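Local coordinates for protein AlbC (Streptomyces noursei, PDB 3OQV) that joins two amino acids taken from aminoacyl-tRNAs into a cyclodipeptide without ATP, making the precursor of the antibacterial albonoursin, at residues R129-R134 with F186-G191; R154-N159 with D205-A210. One frame throughout, in Å; residues are numbered along the deposited sequence.

Contact 1. Residues R129-R134 with F186-G191; sequences RAVRER and FADSPG. With PO4 (phosphate ion), chain D.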
loop_
_atom_site.group_PDB
_atom_site.type_symbol
_atom_site.label_atom_id
_atom_site.label_comp_id
_atom_site.label_asym_id
_atom_site.label_seq_id
_atom_site.Cartn_x
_atom_site.Cartn_y
_atom_site.Cartn_z
ATOM N N ARG A 129 12.652 6.152 7.013
ATOM C CA ARG A 129 12.613 6.742 8.350
ATOM C C ARG A 129 12.531 8.266 8.255
ATOM O O ARG A 129 11.728 8.909 8.938
ATOM C CB ARG A 129 13.846 6.311 9.157
ATOM C CG ARG A 129 13.925 4.798 9.378
ATOM C CD ARG A 129 14.799 4.427 10.575
ATOM N NE ARG A 129 16.065 5.154 10.580
ATOM C CZ ARG A 129 17.225 4.642 10.183
ATOM N NH1 ARG A 129 17.292 3.389 9.755
ATOM N NH2 ARG A 129 18.321 5.383 10.221
ATOM N N ALA A 130 13.337 8.842 7.374
ATOM C CA ALA A 130 13.377 10.299 7.252
ATOM C C ALA A 130 12.000 10.843 6.850
ATOM O O ALA A 130 11.566 11.894 7.337
ATOM C CB ALA A 130 14.447 10.725 6.265
ATOM N N VAL A 131 11.327 10.134 5.947
ATOM C CA VAL A 131 10.018 10.562 5.495
ATOM C C VAL A 131 9.000 10.378 6.607
ATOM O O VAL A 131 8.142 11.229 6.820
ATOM C CB VAL A 131 9.581 9.821 4.211
ATOM C CG1 VAL A 131 8.143 10.193 3.843
ATOM C CG2 VAL A 131 10.540 10.154 3.074
ATOM N N ARG A 132 9.107 9.264 7.326
ATOM C CA ARG A 132 8.165 8.939 8.384
ATOM C C ARG A 132 8.176 9.967 9.518
ATOM O O ARG A 132 7.129 10.320 10.045
ATOM C CB ARG A 132 8.462 7.535 8.926
ATOM C CG ARG A 132 7.670 7.136 10.154
ATOM C CD ARG A 132 6.280 6.678 9.802
ATOM N NE ARG A 132 5.505 6.344 10.997
ATOM C CZ ARG A 132 5.244 5.107 11.411
ATOM N NH1 ARG A 132 5.695 4.059 10.733
ATOM N NH2 ARG A 132 4.503 4.920 12.493
ATOM N N GLU A 133 9.357 10.445 9.884
ATOM C CA GLU A 133 9.473 11.619 10.739
ATOM C C GLU A 133 8.508 12.721 10.276
ATOM O O GLU A 133 7.781 13.312 11.083
ATOM C CB GLU A 133 10.922 12.117 10.727
ATOM C CG GLU A 133 11.288 13.066 11.864
ATOM C CD GLU A 133 12.627 13.767 11.641
ATOM O OE1 GLU A 133 13.579 13.113 11.159
ATOM O OE2 GLU A 133 12.723 14.977 11.943
ATOM N N ARG A 134 8.473 12.957 8.967
ATOM C CA ARG A 134 7.729 14.081 8.407
ATOM C C ARG A 134 6.229 13.813 8.397
ATOM O O ARG A 134 5.443 14.693 8.741
ATOM C CB ARG A 134 8.200 14.393 6.986
ATOM C CG ARG A 134 9.374 15.342 6.919
ATOM C CD ARG A 134 9.849 15.489 5.485
ATOM N NE ARG A 134 11.254 15.118 5.362
ATOM C CZ ARG A 134 11.753 14.355 4.399
ATOM N NH1 ARG A 134 10.970 13.875 3.435
ATOM N NH2 ARG A 134 13.052 14.093 4.388
ATOM N N PHE A 186 2.567 6.998 0.453
ATOM C CA PHE A 186 1.559 7.776 -0.251
ATOM C C PHE A 186 1.751 9.296 -0.215
ATOM O O PHE A 186 1.240 10.001 -1.078
ATOM C CB PHE A 186 0.108 7.303 0.025
ATOM C CG PHE A 186 -0.360 7.469 1.456
ATOM C CD1 PHE A 186 -0.747 8.711 1.931
ATOM C CD2 PHE A 186 -0.637 6.348 2.234
ATOM C CE1 PHE A 186 -1.258 8.857 3.214
ATOM C CE2 PHE A 186 -1.177 6.482 3.518
ATOM C CZ PHE A 186 -1.519 7.732 3.991
ATOM N N ALA A 187 2.618 9.772 0.676
ATOM C CA ALA A 187 2.913 11.194 0.756
ATOM C C ALA A 187 4.198 11.562 0.028
ATOM O O ALA A 187 4.336 12.679 -0.477
ATOM C CB ALA A 187 2.965 11.650 2.213
ATOM N N ASP A 188 5.163 10.647 0.000
ATOM C CA ASP A 188 6.513 11.036 -0.384
ATOM C C ASP A 188 7.313 9.849 -0.901
ATOM O O ASP A 188 8.428 9.621 -0.458
ATOM C CB ASP A 188 7.242 11.709 0.791
ATOM C CG ASP A 188 8.461 12.532 0.338
ATOM O OD1 ASP A 188 8.824 12.481 -0.859
ATOM O OD2 ASP A 188 9.089 13.182 1.191
ATOM N N SER A 189 6.784 9.162 -1.910
ATOM C CA SER A 189 7.548 8.135 -2.622
ATOM C C SER A 189 8.861 8.622 -3.243
ATOM O O SER A 189 9.841 7.872 -3.271
ATOM C CB SER A 189 6.685 7.452 -3.688
ATOM O OG SER A 189 5.987 6.343 -3.126
ATOM N N PRO A 190 8.895 9.875 -3.743
ATOM C CA PRO A 190 10.191 10.330 -4.232
ATOM C C PRO A 190 11.267 10.200 -3.168
ATOM O O PRO A 190 12.363 9.719 -3.461
ATOM C CB PRO A 190 9.954 11.807 -4.591
ATOM C CG PRO A 190 8.483 11.879 -4.916
ATOM C CD PRO A 190 7.817 10.845 -4.012
ATOM N N GLY A 191 10.952 10.598 -1.938
ATOM C CA GLY A 191 11.933 10.550 -0.862
ATOM C C GLY A 191 12.177 9.144 -0.337
ATOM O O GLY A 191 13.299 8.791 0.019
HETATM P P PO4 D . 5.785 1.073 13.185
HETATM O O1 PO4 D . 5.025 0.882 11.887
HETATM O O2 PO4 D . 4.987 2.010 14.063
HETATM O O3 PO4 D . 5.988 -0.255 13.876
HETATM O O4 PO4 D . 7.142 1.667 12.892
#
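Val131 and Arg134 of helix 126-141 meet Asp188 and Gly191 near the end of helix 169-193, a long helix of the Rossmann-type domain that relates cyclodipeptide synthases to the aminoacyl-tRNA synthetases of the first class. The two segments run roughly antiparallel, their axes 9.7 Å apart at an angle of 143°.

The apolar part centres on Val131. Its CG1, anti to the backbone N (chi1 174°), lies 3.5 Å from Asp188 CB, while CG2 touches both Asp188 OD2, at 3.8 Å, and Gly191 C, at 3.9 Å. Gly191 presents bare backbone to this methyl. Val131 also touches Pro184 and Val192 of the same long helix.

The ionic part is one salt bridge. Arg134 NH1 approaches Asp188 OD2 at 3.0 Å, with the oxygen at the guanidinium edge; the two planes are turned 49° apart, and the link is made by one N and one O.

On another side of helix 126-141, Arg132 reaches a phosphate ion, probably from the crystallisation liquor, through weak hydrogen bonds from NH1 and NH2; His70 and Gln123 also bind it. Arg132 NE pairs with Asp136, and a leucine in place of Arg132 would probably leave that carboxylate without its cation and the phosphate with two weak donors fewer.

The other oxygen of Asp188 stays within its own helix, in an Asx motif: Gly191 N donates to OD1 at 3.0 Å, from above the carboxylate plane.

Contact 2. Residues R154-N159 with D205-A210; sequences RAVVMN and DTPITA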
loop_
_atom_site.group_PDB
_atom_site.type_symbol
_atom_site.label_atom_id
_atom_site.label_comp_id
_atom_site.label_asym_id
_atom_site.label_seq_id
_atom_site.Cartn_x
_atom_site.Cartn_y
_atom_site.Cartn_z
ATOM N N ARG A 154 -10.775 4.713 8.318
ATOM C CA ARG A 154 -12.131 4.194 8.279
ATOM C C ARG A 154 -12.356 3.279 7.089
ATOM O O ARG A 154 -13.001 2.238 7.221
ATOM C CB ARG A 154 -13.146 5.337 8.296
ATOM C CG ARG A 154 -13.043 6.181 9.554
ATOM C CD ARG A 154 -14.261 7.061 9.796
ATOM N NE ARG A 154 -14.176 7.643 11.133
ATOM C CZ ARG A 154 -14.744 7.130 12.221
ATOM N NH1 ARG A 154 -15.571 6.095 12.128
ATOM N NH2 ARG A 154 -14.541 7.702 13.398
ATOM N N ALA A 155 -11.797 3.644 5.938
ATOM C CA ALA A 155 -11.887 2.788 4.759
ATOM C C ALA A 155 -11.181 1.456 4.972
ATOM O O ALA A 155 -11.704 0.415 4.597
ATOM C CB ALA A 155 -11.351 3.502 3.508
ATOM N N VAL A 156 -9.999 1.485 5.587
ATOM C CA VAL A 156 -9.294 0.251 5.912
ATOM C C VAL A 156 -10.130 -0.612 6.854
ATOM O O VAL A 156 -10.292 -1.815 6.632
ATOM C CB VAL A 156 -7.927 0.533 6.586
ATOM C CG1 VAL A 156 -7.329 -0.756 7.137
ATOM C CG2 VAL A 156 -6.965 1.218 5.608
ATOM N N VAL A 157 -10.650 0.002 7.913
ATOM C CA VAL A 157 -11.421 -0.732 8.904
ATOM C C VAL A 157 -12.665 -1.328 8.259
ATOM O O VAL A 157 -12.929 -2.526 8.377
ATOM C CB VAL A 157 -11.849 0.175 10.085
ATOM C CG1 VAL A 157 -12.895 -0.531 10.929
ATOM C CG2 VAL A 157 -10.636 0.527 10.945
ATOM N N MET A 158 -13.407 -0.491 7.544
ATOM C CA MET A 158 -14.730 -0.873 7.070
ATOM C C MET A 158 -14.616 -1.935 5.987
ATOM O O MET A 158 -15.587 -2.614 5.662
ATOM C CB MET A 158 -15.497 0.348 6.559
ATOM C CG MET A 158 -15.925 1.312 7.669
ATOM S SD MET A 158 -17.113 0.597 8.841
ATOM C CE MET A 158 -17.880 -0.662 7.812
ATOM N N ASN A 159 -13.402 -2.140 5.498
ATOM C CA ASN A 159 -13.186 -3.047 4.383
ATOM C C ASN A 159 -12.267 -4.207 4.740
ATOM O O ASN A 159 -11.837 -4.958 3.865
ATOM C CB ASN A 159 -12.658 -2.288 3.160
ATOM C CG ASN A 159 -13.679 -1.300 2.597
ATOM O OD1 ASN A 159 -14.801 -1.679 2.253
ATOM N ND2 ASN A 159 -13.297 -0.026 2.522
ATOM N N ASP A 205 -11.885 2.221 -5.364
ATOM C CA ASP A 205 -12.623 1.632 -4.253
ATOM C C ASP A 205 -11.680 1.107 -3.175
ATOM O O ASP A 205 -12.100 0.376 -2.279
ATOM C CB ASP A 205 -13.532 0.493 -4.743
ATOM C CG ASP A 205 -14.704 0.994 -5.580
ATOM O OD1 ASP A 205 -14.966 2.216 -5.569
ATOM O OD2 ASP A 205 -15.354 0.166 -6.263
ATOM N N THR A 206 -10.404 1.461 -3.263
ATOM C CA THR A 206 -9.466 1.066 -2.218
ATOM C C THR A 206 -9.233 2.201 -1.228
ATOM O O THR A 206 -9.568 3.354 -1.515
ATOM C CB THR A 206 -8.124 0.565 -2.806
ATOM O OG1 THR A 206 -7.534 1.590 -3.612
ATOM C CG2 THR A 206 -8.357 -0.663 -3.663
ATOM N N PRO A 207 -8.688 1.876 -0.042
ATOM C CA PRO A 207 -8.618 2.889 1.005
ATOM C C PRO A 207 -7.848 4.168 0.632
ATOM O O PRO A 207 -8.180 5.242 1.128
ATOM C CB PRO A 207 -7.927 2.149 2.150
ATOM C CG PRO A 207 -8.445 0.733 2.002
ATOM C CD PRO A 207 -8.470 0.515 0.493
ATOM N N ILE A 208 -6.810 4.055 -0.190
ATOM C CA ILE A 208 -6.071 5.246 -0.632
ATOM C C ILE A 208 -6.984 6.270 -1.322
ATOM O O ILE A 208 -6.770 7.479 -1.206
ATOM C CB ILE A 208 -4.884 4.890 -1.550
ATOM C CG1 ILE A 208 -3.995 6.118 -1.795
ATOM C CG2 ILE A 208 -5.381 4.321 -2.872
ATOM C CD1 ILE A 208 -3.264 6.615 -0.565
ATOM N N THR A 209 -8.053 5.794 -1.961
ATOM C CA THR A 209 -8.961 6.704 -2.641
ATOM C C THR A 209 -9.759 7.542 -1.650
ATOM O O THR A 209 -10.190 8.648 -1.976
ATOM C CB THR A 209 -9.917 5.980 -3.609
ATOM O OG1 THR A 209 -10.876 5.227 -2.859
ATOM C CG2 THR A 209 -9.134 5.048 -4.540
ATOM N N ALA A 210 -9.870 7.069 -0.413
ATOM C CA ALA A 210 -10.466 7.881 0.649
ATOM C C ALA A 210 -9.545 9.019 1.086
ATOM O O ALA A 210 -9.993 10.148 1.275
ATOM C CB ALA A 210 -10.867 7.006 1.846
#
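Ala155 CB and Val156 CG2 bring the last turns of helix 143-158 against Pro207 and Ala210, at the start of the short helix 207-212. This first shell is wholly apolar. The methyl of Ala155 touches two partners, 3.8 Å from Pro207 CA and 3.9 Å from Ala210 CB, and because none of these groups is larger than a methyl or a proline ring, the backbones come close: the CA atoms of Ala155 and Pro207 are 5.0 Å apart. Beside it, Val156 offers one branch. CG2, placed beside its own backbone N with CG1 anti to it (chi1 170°), touches Pro207 CB at 3.7 Å and packs almost as tightly on CG of the same ring. The valine and the proline side chains cross at about a right angle.

The next shell is polar and local. On the proline side, Thr206 O takes two hydrogen bonds from Thr209, one from the backbone N at 2.9 Å and one from OG1 at 2.7 Å, the hydroxyl lying in the carbonyl plane. Together they tie the first turn of helix 207-212 to the residue just before it, and Thr206 OG1 is itself bonded back to His203 O. Across the contact, Asn159 folds back over the end of its helix and ND2 makes a weak bond to Ala155 O.

Farther out, Val156 also packs on Tyr178 and Val179, which by similarity belong to the substrate-binding site, while Ile208, whose CB starts away from helix 143-158, touches the bound dithiane diol. The short helix follows strand 198-202 of the parallel sheet; with Pro207 and Ala210 it meets helix 143-158, and with Ile208 it lines the ligand pocket of this Rossmann-like fold.

Overall arrangement
Contacts 1 and 2 lie 21 Å apart between centres, and their segments alternate along the chain: helices 126-141 and 143-158 are consecutive, and each packs on a later element, helix 169-193 in contact 1 and helix 207-212 in contact 2. The two are joined directly where Phe186 CB meets Ile208 CD1 at 3.5 Å. Contact 2 is the nearer to the pocket, which also contains Ser37, the inferred nucleophile: Ile208 lines it, and the side chain of Pro207 is about 6 Å from the dithiane diol. In contact 1, the side chain of Asp188 is about 11 Å from that ligand and about 10 Å from the side chain of Leu200, a residue essential for specificity.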